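PDB 6WTE: B12-binding domain-containing protein from Kitasatospora setae, which is a cobalamin- and [4Fe-4S]-dependent radical SAM methylase, TsrM, that transfers methyl groups by a non-radical route. Local coordinates for residues 70-75 against 412-417; 79-84 against 471-476; 104-109 against 237-242; 110-115 against 458-463. All blocks are in the same frame, centred on the assembly; numbering follows the deposited sequence.

Contact 1 (70-75 against 412-417); sequences NTDTVY and RLFPYT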
loop_
_atom_site.group_PDB
_atom_site.type_symbol
_atom_site.label_atom_id
_atom_site.label_comp_id
_atom_site.label_asym_id
_atom_site.label_seq_id
_atom_site.Cartn_x
_atom_site.Cartn_y
_atom_site.Cartn_z
ATOM N N ASN A 70 -3.753 -3.888 -4.714
ATOM C CA ASN A 70 -2.883 -4.932 -4.192
ATOM C C ASN A 70 -2.639 -5.974 -5.275
ATOM O O ASN A 70 -3.584 -6.423 -5.930
ATOM C CB ASN A 70 -3.497 -5.611 -2.962
ATOM C CG ASN A 70 -4.126 -4.620 -1.993
ATOM O OD1 ASN A 70 -3.556 -3.573 -1.694
ATOM N ND2 ASN A 70 -5.310 -4.955 -1.497
ATOM N N THR A 71 -1.374 -6.350 -5.469
ATOM C CA THR A 71 -1.080 -7.467 -6.363
ATOM C C THR A 71 -1.243 -8.805 -5.660
ATOM O O THR A 71 -1.640 -9.791 -6.288
ATOM C CB THR A 71 0.345 -7.355 -6.902
ATOM O OG1 THR A 71 1.265 -7.288 -5.800
ATOM C CG2 THR A 71 0.494 -6.112 -7.752
ATOM N N ASP A 72 -0.917 -8.849 -4.370
ATOM C CA ASP A 72 -1.009 -10.044 -3.543
ATOM C C ASP A 72 -1.016 -9.574 -2.095
ATOM O O ASP A 72 -0.964 -8.374 -1.822
ATOM C CB ASP A 72 0.139 -11.034 -3.821
ATOM C CG ASP A 72 1.516 -10.445 -3.575
ATOM O OD1 ASP A 72 1.932 -9.554 -4.344
ATOM O OD2 ASP A 72 2.197 -10.894 -2.617
ATOM N N THR A 73 -1.081 -10.527 -1.164
ATOM C CA THR A 73 -1.098 -10.144 0.243
ATOM C C THR A 73 0.248 -9.620 0.718
ATOM O O THR A 73 0.297 -8.960 1.759
ATOM C CB THR A 73 -1.514 -11.322 1.127
ATOM O OG1 THR A 73 -0.498 -12.333 1.088
ATOM C CG2 THR A 73 -2.841 -11.904 0.658
ATOM N N VAL A 74 1.333 -9.924 -0.004
ATOM C CA VAL A 74 2.684 -9.425 0.259
ATOM C C VAL A 74 3.272 -10.134 1.483
ATOM O O VAL A 74 4.423 -9.895 1.867
ATOM C CB VAL A 74 2.672 -7.880 0.364
ATOM C CG1 VAL A 74 3.999 -7.287 0.804
ATOM C CG2 VAL A 74 2.302 -7.293 -0.996
ATOM N N TYR A 75 2.525 -11.077 2.056
ATOM C CA TYR A 75 3.075 -11.953 3.088
ATOM C C TYR A 75 3.934 -13.012 2.412
ATOM O O TYR A 75 3.419 -13.826 1.638
ATOM C CB TYR A 75 1.962 -12.624 3.889
ATOM C CG TYR A 75 1.286 -11.756 4.921
ATOM C CD1 TYR A 75 2.003 -11.210 5.980
ATOM C CD2 TYR A 75 -0.079 -11.512 4.860
ATOM C CE1 TYR A 75 1.379 -10.425 6.939
ATOM C CE2 TYR A 75 -0.708 -10.728 5.812
ATOM C CZ TYR A 75 0.024 -10.188 6.847
ATOM O OH TYR A 75 -0.604 -9.409 7.795
ATOM N N ARG A 412 8.578 -10.356 -0.046
ATOM C CA ARG A 412 8.164 -10.501 -1.439
ATOM C C ARG A 412 8.949 -9.518 -2.301
ATOM O O ARG A 412 8.988 -8.319 -2.004
ATOM C CB ARG A 412 6.660 -10.253 -1.590
ATOM C CG ARG A 412 5.788 -11.477 -1.369
ATOM C CD ARG A 412 5.563 -12.262 -2.658
ATOM N NE ARG A 412 4.810 -11.480 -3.639
ATOM C CZ ARG A 412 5.255 -11.150 -4.845
ATOM N NH1 ARG A 412 6.453 -11.553 -5.259
ATOM N NH2 ARG A 412 4.487 -10.430 -5.648
ATOM N N LEU A 413 9.575 -10.029 -3.364
ATOM C CA LEU A 413 10.430 -9.232 -4.234
ATOM C C LEU A 413 9.641 -8.636 -5.391
ATOM O O LEU A 413 8.805 -9.307 -5.993
ATOM C CB LEU A 413 11.569 -10.086 -4.789
ATOM C CG LEU A 413 12.530 -10.627 -3.727
ATOM C CD1 LEU A 413 13.559 -11.522 -4.366
ATOM C CD2 LEU A 413 13.196 -9.476 -2.996
ATOM N N PHE A 414 9.940 -7.380 -5.714
ATOM C CA PHE A 414 9.301 -6.650 -6.794
ATOM C C PHE A 414 10.360 -6.038 -7.700
ATOM O O PHE A 414 11.497 -5.813 -7.269
ATOM C CB PHE A 414 8.366 -5.567 -6.235
ATOM C CG PHE A 414 7.118 -6.130 -5.622
ATOM C CD1 PHE A 414 7.121 -6.590 -4.312
ATOM C CD2 PHE A 414 5.951 -6.224 -6.361
ATOM C CE1 PHE A 414 5.976 -7.123 -3.746
ATOM C CE2 PHE A 414 4.802 -6.754 -5.799
ATOM C CZ PHE A 414 4.818 -7.205 -4.491
ATOM N N PRO A 415 10.027 -5.798 -8.974
ATOM C CA PRO A 415 11.076 -5.463 -9.954
ATOM C C PRO A 415 11.783 -4.147 -9.683
ATOM O O PRO A 415 12.983 -4.035 -9.963
ATOM C CB PRO A 415 10.312 -5.431 -11.287
ATOM C CG PRO A 415 8.869 -5.247 -10.902
ATOM C CD PRO A 415 8.715 -5.992 -9.621
ATOM N N TYR A 416 11.089 -3.144 -9.155
ATOM C CA TYR A 416 11.715 -1.841 -8.986
ATOM C C TYR A 416 11.975 -1.568 -7.515
ATOM O O TYR A 416 11.601 -0.521 -6.981
ATOM C CB TYR A 416 10.853 -0.759 -9.628
ATOM C CG TYR A 416 10.578 -1.107 -11.064
ATOM C CD1 TYR A 416 11.606 -1.098 -11.994
ATOM C CD2 TYR A 416 9.309 -1.498 -11.480
ATOM C CE1 TYR A 416 11.382 -1.441 -13.314
ATOM C CE2 TYR A 416 9.068 -1.844 -12.809
ATOM C CZ TYR A 416 10.114 -1.817 -13.716
ATOM O OH TYR A 416 9.908 -2.153 -15.030
ATOM N N THR A 417 12.600 -2.532 -6.861
ATOM C CA THR A 417 13.157 -2.359 -5.538
ATOM C C THR A 417 14.640 -2.682 -5.603
ATOM O O THR A 417 15.058 -3.519 -6.408
ATOM C CB THR A 417 12.484 -3.263 -4.501
ATOM O OG1 THR A 417 12.772 -4.637 -4.798
ATOM C CG2 THR A 417 10.974 -3.048 -4.497
HETATM O O HOH W 1 6.896 -8.742 1.674
#

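Contact 2 (79-84 against 471-476); sequences QRPFVG and FRLVCY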
loop_
_atom_site.group_PDB
_atom_site.type_symbol
_atom_site.label_atom_id
_atom_site.label_comp_id
_atom_site.label_asym_id
_atom_site.label_seq_id
_atom_site.Cartn_x
_atom_site.Cartn_y
_atom_site.Cartn_z
ATOM N N GLN A 79 2.128 -15.996 -0.242
ATOM C CA GLN A 79 2.169 -15.943 -1.700
ATOM C C GLN A 79 0.777 -16.175 -2.290
ATOM O O GLN A 79 0.544 -17.072 -3.108
ATOM C CB GLN A 79 3.195 -16.941 -2.236
ATOM C CG GLN A 79 4.607 -16.549 -1.840
ATOM C CD GLN A 79 5.613 -17.638 -2.094
ATOM O OE1 GLN A 79 5.498 -18.394 -3.058
ATOM N NE2 GLN A 79 6.606 -17.737 -1.221
ATOM N N ARG A 80 -0.154 -15.341 -1.837
ATOM C CA ARG A 80 -1.532 -15.391 -2.310
ATOM C C ARG A 80 -1.787 -14.207 -3.229
ATOM O O ARG A 80 -1.892 -13.067 -2.754
ATOM C CB ARG A 80 -2.527 -15.387 -1.148
ATOM C CG ARG A 80 -3.971 -15.245 -1.615
ATOM C CD ARG A 80 -4.961 -15.867 -0.648
ATOM N NE ARG A 80 -6.331 -15.726 -1.132
ATOM C CZ ARG A 80 -7.162 -14.760 -0.753
ATOM N NH1 ARG A 80 -6.765 -13.847 0.125
ATOM N NH2 ARG A 80 -8.391 -14.708 -1.249
ATOM N N PRO A 81 -1.881 -14.419 -4.538
ATOM C CA PRO A 81 -2.071 -13.299 -5.462
ATOM C C PRO A 81 -3.516 -12.837 -5.533
ATOM O O PRO A 81 -4.453 -13.596 -5.278
ATOM C CB PRO A 81 -1.637 -13.886 -6.808
ATOM C CG PRO A 81 -2.010 -15.317 -6.700
ATOM C CD PRO A 81 -1.762 -15.701 -5.254
ATOM N N PHE A 82 -3.679 -11.561 -5.886
ATOM C CA PHE A 82 -4.980 -11.007 -6.234
ATOM C C PHE A 82 -5.152 -10.747 -7.726
ATOM O O PHE A 82 -6.288 -10.565 -8.173
ATOM C CB PHE A 82 -5.221 -9.681 -5.495
ATOM C CG PHE A 82 -5.268 -9.807 -3.996
ATOM C CD1 PHE A 82 -6.224 -10.600 -3.383
ATOM C CD2 PHE A 82 -4.380 -9.099 -3.203
ATOM C CE1 PHE A 82 -6.278 -10.704 -2.001
ATOM C CE2 PHE A 82 -4.431 -9.196 -1.820
ATOM C CZ PHE A 82 -5.376 -10.002 -1.222
ATOM N N VAL A 83 -4.065 -10.723 -8.507
ATOM C CA VAL A 83 -4.183 -10.273 -9.894
ATOM C C VAL A 83 -4.984 -11.254 -10.744
ATOM O O VAL A 83 -5.577 -10.857 -11.753
ATOM C CB VAL A 83 -2.790 -10.022 -10.505
ATOM C CG1 VAL A 83 -2.048 -8.941 -9.729
ATOM C CG2 VAL A 83 -1.986 -11.311 -10.550
ATOM N N GLY A 84 -5.020 -12.536 -10.373
ATOM C CA GLY A 84 -5.870 -13.471 -11.094
ATOM C C GLY A 84 -7.343 -13.153 -10.916
ATOM O O GLY A 84 -8.121 -13.191 -11.875
ATOM N N PHE A 471 1.470 -18.919 -11.611
ATOM C CA PHE A 471 1.837 -18.076 -10.482
ATOM C C PHE A 471 3.075 -18.627 -9.795
ATOM O O PHE A 471 3.141 -19.810 -9.451
ATOM C CB PHE A 471 0.688 -17.979 -9.482
ATOM C CG PHE A 471 -0.324 -16.931 -9.832
ATOM C CD1 PHE A 471 0.069 -15.622 -10.065
ATOM C CD2 PHE A 471 -1.662 -17.259 -9.939
ATOM C CE1 PHE A 471 -0.866 -14.652 -10.382
ATOM C CE2 PHE A 471 -2.598 -16.298 -10.266
ATOM C CZ PHE A 471 -2.199 -14.998 -10.488
ATOM N N ARG A 472 4.059 -17.754 -9.601
ATOM C CA ARG A 472 5.329 -18.109 -8.973
ATOM C C ARG A 472 5.843 -16.815 -8.340
ATOM O O ARG A 472 6.721 -16.129 -8.870
ATOM C CB ARG A 472 6.311 -18.704 -9.983
ATOM C CG ARG A 472 7.421 -19.526 -9.361
ATOM C CD ARG A 472 8.686 -18.713 -9.163
ATOM N NE ARG A 472 9.422 -18.505 -10.407
ATOM C CZ ARG A 472 9.395 -17.377 -11.107
ATOM N NH1 ARG A 472 8.663 -16.363 -10.692
ATOM N NH2 ARG A 472 10.104 -17.266 -12.221
ATOM N N LEU A 473 5.243 -16.466 -7.201
ATOM C CA LEU A 473 5.545 -15.219 -6.509
ATOM C C LEU A 473 6.889 -15.355 -5.807
ATOM O O LEU A 473 7.055 -16.226 -4.946
ATOM C CB LEU A 473 4.446 -14.879 -5.508
ATOM C CG LEU A 473 3.193 -14.178 -6.041
ATOM C CD1 LEU A 473 2.476 -15.019 -7.091
ATOM C CD2 LEU A 473 2.259 -13.857 -4.880
ATOM N N VAL A 474 7.837 -14.491 -6.171
ATOM C CA VAL A 474 9.231 -14.615 -5.752
ATOM C C VAL A 474 9.448 -13.892 -4.429
ATOM O O VAL A 474 8.895 -12.806 -4.206
ATOM C CB VAL A 474 10.156 -14.063 -6.849
ATOM C CG1 VAL A 474 11.582 -14.076 -6.395
ATOM C CG2 VAL A 474 10.006 -14.894 -8.118
ATOM N N CYS A 475 10.269 -14.492 -3.554
ATOM C CA CYS A 475 10.567 -13.961 -2.229
ATOM C C CYS A 475 12.054 -14.078 -1.936
ATOM O O CYS A 475 12.775 -14.854 -2.569
ATOM C CB CYS A 475 9.808 -14.708 -1.129
ATOM S SG CYS A 475 8.021 -14.636 -1.331
ATOM N N TYR A 476 12.494 -13.303 -0.948
ATOM C CA TYR A 476 13.803 -13.461 -0.334
ATOM C C TYR A 476 13.620 -13.774 1.144
ATOM O O TYR A 476 12.773 -13.174 1.814
ATOM C CB TYR A 476 14.670 -12.203 -0.469
ATOM C CG TYR A 476 16.026 -12.375 0.187
ATOM C CD1 TYR A 476 17.087 -12.935 -0.509
ATOM C CD2 TYR A 476 16.237 -11.998 1.511
ATOM C CE1 TYR A 476 18.320 -13.111 0.079
ATOM C CE2 TYR A 476 17.468 -12.170 2.114
ATOM C CZ TYR A 476 18.510 -12.725 1.393
ATOM O OH TYR A 476 19.733 -12.900 1.991
HETATM O O HOH W 2 4.048 -18.516 -5.397
#

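Contact 3 (104-109 against 237-242); sequences GGIGFS and PDAKGT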
loop_
_atom_site.group_PDB
_atom_site.type_symbol
_atom_site.label_atom_id
_atom_site.label_comp_id
_atom_site.label_asym_id
_atom_site.label_seq_id
_atom_site.Cartn_x
_atom_site.Cartn_y
_atom_site.Cartn_z
ATOM N N GLY A 104 -4.678 1.251 -13.217
ATOM C CA GLY A 104 -3.831 2.059 -12.359
ATOM C C GLY A 104 -3.906 1.486 -10.962
ATOM O O GLY A 104 -4.622 0.512 -10.714
ATOM N N GLY A 105 -3.159 2.089 -10.047
ATOM C CA GLY A 105 -3.107 1.635 -8.668
ATOM C C GLY A 105 -1.685 1.628 -8.143
ATOM O O GLY A 105 -0.710 1.670 -8.894
ATOM N N ILE A 106 -1.559 1.598 -6.813
ATOM C CA ILE A 106 -0.229 1.479 -6.225
ATOM C C ILE A 106 0.354 0.096 -6.519
ATOM O O ILE A 106 1.432 -0.017 -7.113
ATOM C CB ILE A 106 -0.258 1.820 -4.719
ATOM C CG1 ILE A 106 1.006 1.323 -4.015
ATOM C CG2 ILE A 106 -1.527 1.305 -4.027
ATOM C CD1 ILE A 106 2.314 1.852 -4.584
ATOM N N GLY A 107 -0.365 -0.972 -6.159
ATOM C CA GLY A 107 0.079 -2.305 -6.550
ATOM C C GLY A 107 0.263 -2.442 -8.050
ATOM O O GLY A 107 1.243 -3.036 -8.518
ATOM N N PHE A 108 -0.663 -1.878 -8.823
ATOM C CA PHE A 108 -0.524 -1.880 -10.279
ATOM C C PHE A 108 0.796 -1.251 -10.718
ATOM O O PHE A 108 1.488 -1.780 -11.601
ATOM C CB PHE A 108 -1.710 -1.132 -10.883
ATOM C CG PHE A 108 -1.771 -1.184 -12.383
ATOM C CD1 PHE A 108 -2.452 -2.209 -13.020
ATOM C CD2 PHE A 108 -1.178 -0.194 -13.156
ATOM C CE1 PHE A 108 -2.529 -2.251 -14.404
ATOM C CE2 PHE A 108 -1.251 -0.244 -14.550
ATOM C CZ PHE A 108 -1.926 -1.264 -15.161
ATOM N N SER A 109 1.174 -0.135 -10.094
ATOM C CA SER A 109 2.373 0.607 -10.473
ATOM C C SER A 109 3.672 -0.106 -10.112
ATOM O O SER A 109 4.740 0.345 -10.550
ATOM C CB SER A 109 2.346 1.993 -9.820
ATOM O OG SER A 109 1.293 2.783 -10.358
ATOM N N PRO A 237 9.041 4.347 -3.608
ATOM C CA PRO A 237 9.723 5.372 -4.417
ATOM C C PRO A 237 9.449 5.201 -5.904
ATOM O O PRO A 237 9.165 6.181 -6.601
ATOM C CB PRO A 237 11.200 5.175 -4.061
ATOM C CG PRO A 237 11.158 4.679 -2.652
ATOM C CD PRO A 237 9.946 3.780 -2.587
ATOM N N ASP A 238 9.480 3.972 -6.404
ATOM C CA ASP A 238 9.204 3.779 -7.821
ATOM C C ASP A 238 7.716 3.887 -8.124
ATOM O O ASP A 238 7.317 4.564 -9.077
ATOM C CB ASP A 238 9.710 2.428 -8.297
ATOM C CG ASP A 238 9.208 2.109 -9.681
ATOM O OD1 ASP A 238 9.651 2.794 -10.620
ATOM O OD2 ASP A 238 8.347 1.217 -9.821
ATOM N N ALA A 239 6.886 3.199 -7.342
ATOM C CA ALA A 239 5.478 3.067 -7.698
ATOM C C ALA A 239 4.668 4.321 -7.388
ATOM O O ALA A 239 3.643 4.561 -8.035
ATOM C CB ALA A 239 4.873 1.859 -6.984
ATOM N N LYS A 240 5.087 5.115 -6.409
ATOM C CA LYS A 240 4.443 6.394 -6.124
ATOM C C LYS A 240 5.182 7.574 -6.735
ATOM O O LYS A 240 4.550 8.488 -7.269
ATOM C CB LYS A 240 4.326 6.612 -4.608
ATOM C CG LYS A 240 3.713 5.449 -3.847
ATOM C CD LYS A 240 2.239 5.252 -4.196
ATOM C CE LYS A 240 1.366 6.395 -3.697
ATOM N NZ LYS A 240 -0.072 5.989 -3.618
ATOM N N GLY A 241 6.504 7.587 -6.660
ATOM C CA GLY A 241 7.285 8.715 -7.135
ATOM C C GLY A 241 8.392 8.986 -6.141
ATOM O O GLY A 241 8.241 8.782 -4.937
ATOM N N THR A 242 9.528 9.454 -6.655
ATOM C CA THR A 242 10.746 9.626 -5.871
ATOM C C THR A 242 10.890 11.012 -5.259
ATOM O O THR A 242 11.903 11.271 -4.602
ATOM C CB THR A 242 11.977 9.358 -6.742
ATOM O OG1 THR A 242 11.999 10.301 -7.823
ATOM C CG2 THR A 242 11.935 7.949 -7.312
#

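Contact 4 (110-115 against 458-463); sequences TMPFAL and EYERQF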
loop_
_atom_site.group_PDB
_atom_site.type_symbol
_atom_site.label_atom_id
_atom_site.label_comp_id
_atom_site.label_asym_id
_atom_site.label_seq_id
_atom_site.Cartn_x
_atom_site.Cartn_y
_atom_site.Cartn_z
ATOM N N THR A 110 3.626 -1.198 -9.340
ATOM C CA THR A 110 4.845 -1.967 -9.120
ATOM C C THR A 110 5.192 -2.846 -10.314
ATOM O O THR A 110 6.338 -3.286 -10.437
ATOM C CB THR A 110 4.731 -2.844 -7.873
ATOM O OG1 THR A 110 3.851 -3.941 -8.138
ATOM C CG2 THR A 110 4.191 -2.032 -6.672
ATOM N N MET A 111 4.237 -3.105 -11.191
ATOM C CA MET A 111 4.491 -3.935 -12.360
ATOM C C MET A 111 3.472 -3.589 -13.440
ATOM O O MET A 111 2.726 -4.465 -13.896
ATOM C CB MET A 111 4.414 -5.416 -11.980
ATOM C CG MET A 111 3.212 -5.722 -11.077
ATOM S SD MET A 111 3.042 -7.451 -10.600
ATOM C CE MET A 111 3.039 -8.270 -12.198
ATOM N N PRO A 112 3.422 -2.332 -13.889
ATOM C CA PRO A 112 2.293 -1.915 -14.733
ATOM C C PRO A 112 2.362 -2.444 -16.149
ATOM O O PRO A 112 1.306 -2.684 -16.742
ATOM C CB PRO A 112 2.373 -0.383 -14.694
ATOM C CG PRO A 112 3.839 -0.121 -14.524
ATOM C CD PRO A 112 4.363 -1.224 -13.646
ATOM N N PHE A 113 3.557 -2.621 -16.726
ATOM C CA PHE A 113 3.630 -3.184 -18.071
ATOM C C PHE A 113 3.195 -4.645 -18.075
ATOM O O PHE A 113 2.445 -5.073 -18.960
ATOM C CB PHE A 113 5.052 -3.056 -18.633
ATOM C CG PHE A 113 5.476 -1.644 -18.917
ATOM C CD1 PHE A 113 5.892 -0.812 -17.893
ATOM C CD2 PHE A 113 5.473 -1.153 -20.213
ATOM C CE1 PHE A 113 6.297 0.491 -18.156
ATOM C CE2 PHE A 113 5.877 0.145 -20.481
ATOM C CZ PHE A 113 6.288 0.966 -19.452
ATOM N N ALA A 114 3.671 -5.424 -17.100
ATOM C CA ALA A 114 3.253 -6.817 -16.996
ATOM C C ALA A 114 1.747 -6.921 -16.826
ATOM O O ALA A 114 1.107 -7.797 -17.413
ATOM C CB ALA A 114 3.966 -7.499 -15.828
ATOM N N LEU A 115 1.158 -6.033 -16.023
ATOM C CA LEU A 115 -0.266 -6.146 -15.751
ATOM C C LEU A 115 -1.106 -5.677 -16.932
ATOM O O LEU A 115 -2.162 -6.258 -17.202
ATOM C CB LEU A 115 -0.619 -5.373 -14.478
ATOM C CG LEU A 115 -0.117 -6.084 -13.221
ATOM C CD1 LEU A 115 -0.548 -5.341 -11.957
ATOM C CD2 LEU A 115 -0.621 -7.520 -13.198
ATOM N N GLU A 458 8.429 -8.219 -19.545
ATOM C CA GLU A 458 9.193 -9.414 -19.199
ATOM C C GLU A 458 9.929 -9.234 -17.882
ATOM O O GLU A 458 9.936 -10.139 -17.041
ATOM C CB GLU A 458 10.192 -9.773 -20.304
ATOM C CG GLU A 458 10.999 -11.016 -19.952
ATOM C CD GLU A 458 12.045 -11.379 -20.990
ATOM O OE1 GLU A 458 12.237 -10.608 -21.953
ATOM O OE2 GLU A 458 12.672 -12.443 -20.831
ATOM N N TYR A 459 10.560 -8.075 -17.686
ATOM C CA TYR A 459 11.297 -7.839 -16.446
ATOM C C TYR A 459 10.368 -7.847 -15.239
ATOM O O TYR A 459 10.742 -8.317 -14.156
ATOM C CB TYR A 459 12.059 -6.513 -16.522
ATOM C CG TYR A 459 12.752 -6.189 -15.220
ATOM C CD1 TYR A 459 13.803 -6.976 -14.778
ATOM C CD2 TYR A 459 12.341 -5.122 -14.419
ATOM C CE1 TYR A 459 14.442 -6.715 -13.591
ATOM C CE2 TYR A 459 12.982 -4.851 -13.214
ATOM C CZ TYR A 459 14.026 -5.657 -12.806
ATOM O OH TYR A 459 14.681 -5.411 -11.617
ATOM N N GLU A 460 9.148 -7.339 -15.406
ATOM C CA GLU A 460 8.242 -7.226 -14.270
ATOM C C GLU A 460 7.554 -8.550 -13.965
ATOM O O GLU A 460 7.392 -8.910 -12.793
ATOM C CB GLU A 460 7.212 -6.126 -14.535
ATOM C CG GLU A 460 7.827 -4.741 -14.655
ATOM C CD GLU A 460 6.858 -3.712 -15.197
ATOM O OE1 GLU A 460 5.674 -4.052 -15.395
ATOM O OE2 GLU A 460 7.279 -2.562 -15.429
ATOM N N ARG A 461 7.153 -9.294 -14.998
ATOM C CA ARG A 461 6.308 -10.459 -14.759
ATOM C C ARG A 461 7.065 -11.589 -14.071
ATOM O O ARG A 461 6.448 -12.405 -13.381
ATOM C CB ARG A 461 5.689 -10.942 -16.074
ATOM C CG ARG A 461 6.669 -11.623 -17.022
ATOM C CD ARG A 461 6.103 -11.699 -18.442
ATOM N NE ARG A 461 7.027 -12.403 -19.323
ATOM C CZ ARG A 461 7.250 -12.092 -20.597
ATOM N NH1 ARG A 461 6.628 -11.064 -21.166
ATOM N NH2 ARG A 461 8.117 -12.809 -21.302
ATOM N N GLN A 462 8.392 -11.653 -14.231
ATOM C CA GLN A 462 9.153 -12.778 -13.692
ATOM C C GLN A 462 9.111 -12.825 -12.170
ATOM O O GLN A 462 9.377 -13.877 -11.581
ATOM C CB GLN A 462 10.610 -12.712 -14.164
ATOM C CG GLN A 462 11.329 -11.470 -13.679
ATOM C CD GLN A 462 12.773 -11.373 -14.145
ATOM O OE1 GLN A 462 13.417 -12.375 -14.442
ATOM N NE2 GLN A 462 13.291 -10.149 -14.191
ATOM N N PHE A 463 8.795 -11.714 -11.519
ATOM C CA PHE A 463 8.706 -11.734 -10.068
ATOM C C PHE A 463 7.395 -12.323 -9.563
ATOM O O PHE A 463 7.264 -12.560 -8.357
ATOM C CB PHE A 463 8.907 -10.321 -9.525
ATOM C CG PHE A 463 10.308 -9.812 -9.699
ATOM C CD1 PHE A 463 10.711 -9.252 -10.901
ATOM C CD2 PHE A 463 11.235 -9.917 -8.662
ATOM C CE1 PHE A 463 11.995 -8.796 -11.076
ATOM C CE2 PHE A 463 12.541 -9.459 -8.827
ATOM C CZ PHE A 463 12.923 -8.894 -10.032
#

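Contact 1 (70-75 against 412-417)
Asp-72 and Arg-412 form a two-armed salt bridge between a loop of the B12-binding domain and the end of strand 404-412. The guanidinium meets the carboxylate side-on. Arg-412 NE lies 2.9 Å from Asp-72 OD2, and Arg-412 NH2 lies 3.0 Å from Asp-72 OD1. Both bonds are nearly straight at the hydrogens, and both oxygens lie close to the guanidinium plane. The two flat groups are nonetheless turned 50° apart, so the nitrogens come to the oxygens from above the carboxylate plane. Bends at chi2 (-89°) and chi3 of Arg-412 fold its chain back toward Asp-72.

Each carboxylate oxygen has a second donor. Thr-71 OG1 gives a bond of 2.8 Å to Asp-72 OD1. Val-74 N reaches Asp-72 OD2 from the face opposite Arg-412 NE, which makes an Asx turn. These four bonds should fix the rotation of the carboxylate and favour its charged form.

The Phe-414 ring presents its edge to Thr-71 OG1, 3.6 Å from Phe-414 CE2. Its CE1 side covers one face of the Arg-412 guanidinium, offset toward the rim. A water bridges Val-74 O and Arg-412 N. The Asx turn and salt bridge form a second shell behind the cobalamin pocket. They hold the loop whose Asn-70, Thr-71 and Thr-73 bond the cofactor.

Contact 2 (79-84 against 471-476)
Pro-81 sits on one face of the Phe-471 ring. Pro-81 CG stands 3.6 Å from the centroid of that ring and only 5° off its normal, a well-centred CH-pi contact. Pro-81 CB lies over the same face, nearer the rim at Phe-471 CE1. Val-83 CG2 lies in the ring plane, 3.5 Å from Phe-471 CE1. Gly-84 has no side chain, so the ring edge comes up to the helix backbone, with Gly-84 N 3.7 Å from Phe-471 CZ. The ring thus fits the angle between the proline and the start of helix 83-96.

Leu-473 makes the next bump. Leu-473 CD2 rests 3.8 Å from Gln-79 CA. The Gln-79 side chain, extended beyond CG, runs past Leu-473 toward Cys-475. There Gln-79 NE2 comes 3.4 Å from Cys-475 SG. A water links Gln-79 OE1 to Leu-473 N, and the amide is further held by Asn-439 N and Gln-437 OE1. Strand 475-476 pairs antiparallel with strand 404-412 of the radical SAM sheet. With its CH-pi contact of a proline over an aromatic face, this packing joins the B12-binding domain to an extension of that sheet.

Contact 3 (104-109 against 237-242)
The cobalamin pocket is bordered here by two short helices, 106-109 of the B12-binding domain and 236-240 of the radical SAM core. Pro-237 on the second helix also touches the iron-sulfur cluster. Ala-239 is the middle of the contact. Ala-239 CB is 3.5 Å from Ile-106 CD1 and 3.8 Å from Ser-109 CB, so the small methyl fits between these two side chains. The backbones can therefore come close, with Ser-109 CA and Ala-239 CA 4.8 Å apart.

Ile-106 CD1 also presses on Lys-240 CD at 3.4 Å, tighter than usual for two carbons. The two side chains cross at about a right angle. The Lys-240 chain is doubly kinked beyond CG and passes Ile-106 on its way to cobalamin, whose charge its NZ meets.

Ser-109 OG donates a 2.7 Å hydrogen bond to Gly-105 O, just before the helix, and is also bonded to Gly-127 N. Gly-105 O accepts from Ser-109 N as well, from the opposite face of its plane. Lys-126 NZ ties the two segments together by bonding Ser-109 O and Asp-238 OD2. Strand 101-104 leads into helix 106-109, and Phe-108 packs on the following helix, 112-119.

Contact 4 (110-115 against 458-463)
Glu-460 reaches from helix 456-461 to the first turn of helix 112-119. Glu-460 OE1 accepts from Ala-114 N at 3.0 Å, with a nearly straight N-H angle of 169°. This donor meets the anti side of the carboxylate, 30° out of its plane. Phe-113 N is also near, 2.9 Å from Glu-460 OE1, but the bond is bent to 117° and weak. The other oxygen, Glu-460 OE2, is hydrogen-bonded to Tyr-416 OH. Both oxygens are thus satisfied although the residue is buried. The start of a helix would probably favour the negative charge.

Methyl and methylene groups pack beside the chain. Glu-460 CB lies 3.8 Å from Ala-114 CB and 3.9 Å from Met-111 CB. Glu-460 OE2 approaches the Phe-113 ring obliquely, 3.3 Å from Phe-113 CD1. Gln-462 NE2 bonds Tyr-459 O and also Lys-448 O. Phe-113 packs on helix 456-461 as well, and with Pro-112 it touches strands 153-156 and 159-162, the last two of the seven-stranded sheet.

All four contacts join the B12-binding domain to segments later in the chain. The first-side segments follow in the order of contacts 1, 2, 3 and 4, but their partners come in the order 3, 1, 4 and 2. Contacts 1 and 2 are closest, with centres about 8 Å apart. Their partners lie at strands 404-412 and 475-476, which pair antiparallel in one sheet. Contacts 2 and 3 are farthest, about 18 Å between centres, and do not touch. Contacts 3 and 4 use consecutive helices, 106-109 and 112-119. Together they form one continuous interface. Contacts 1 and 3 lie at the cobalamin, which this interface holds near the iron-sulfur cluster of the radical SAM core.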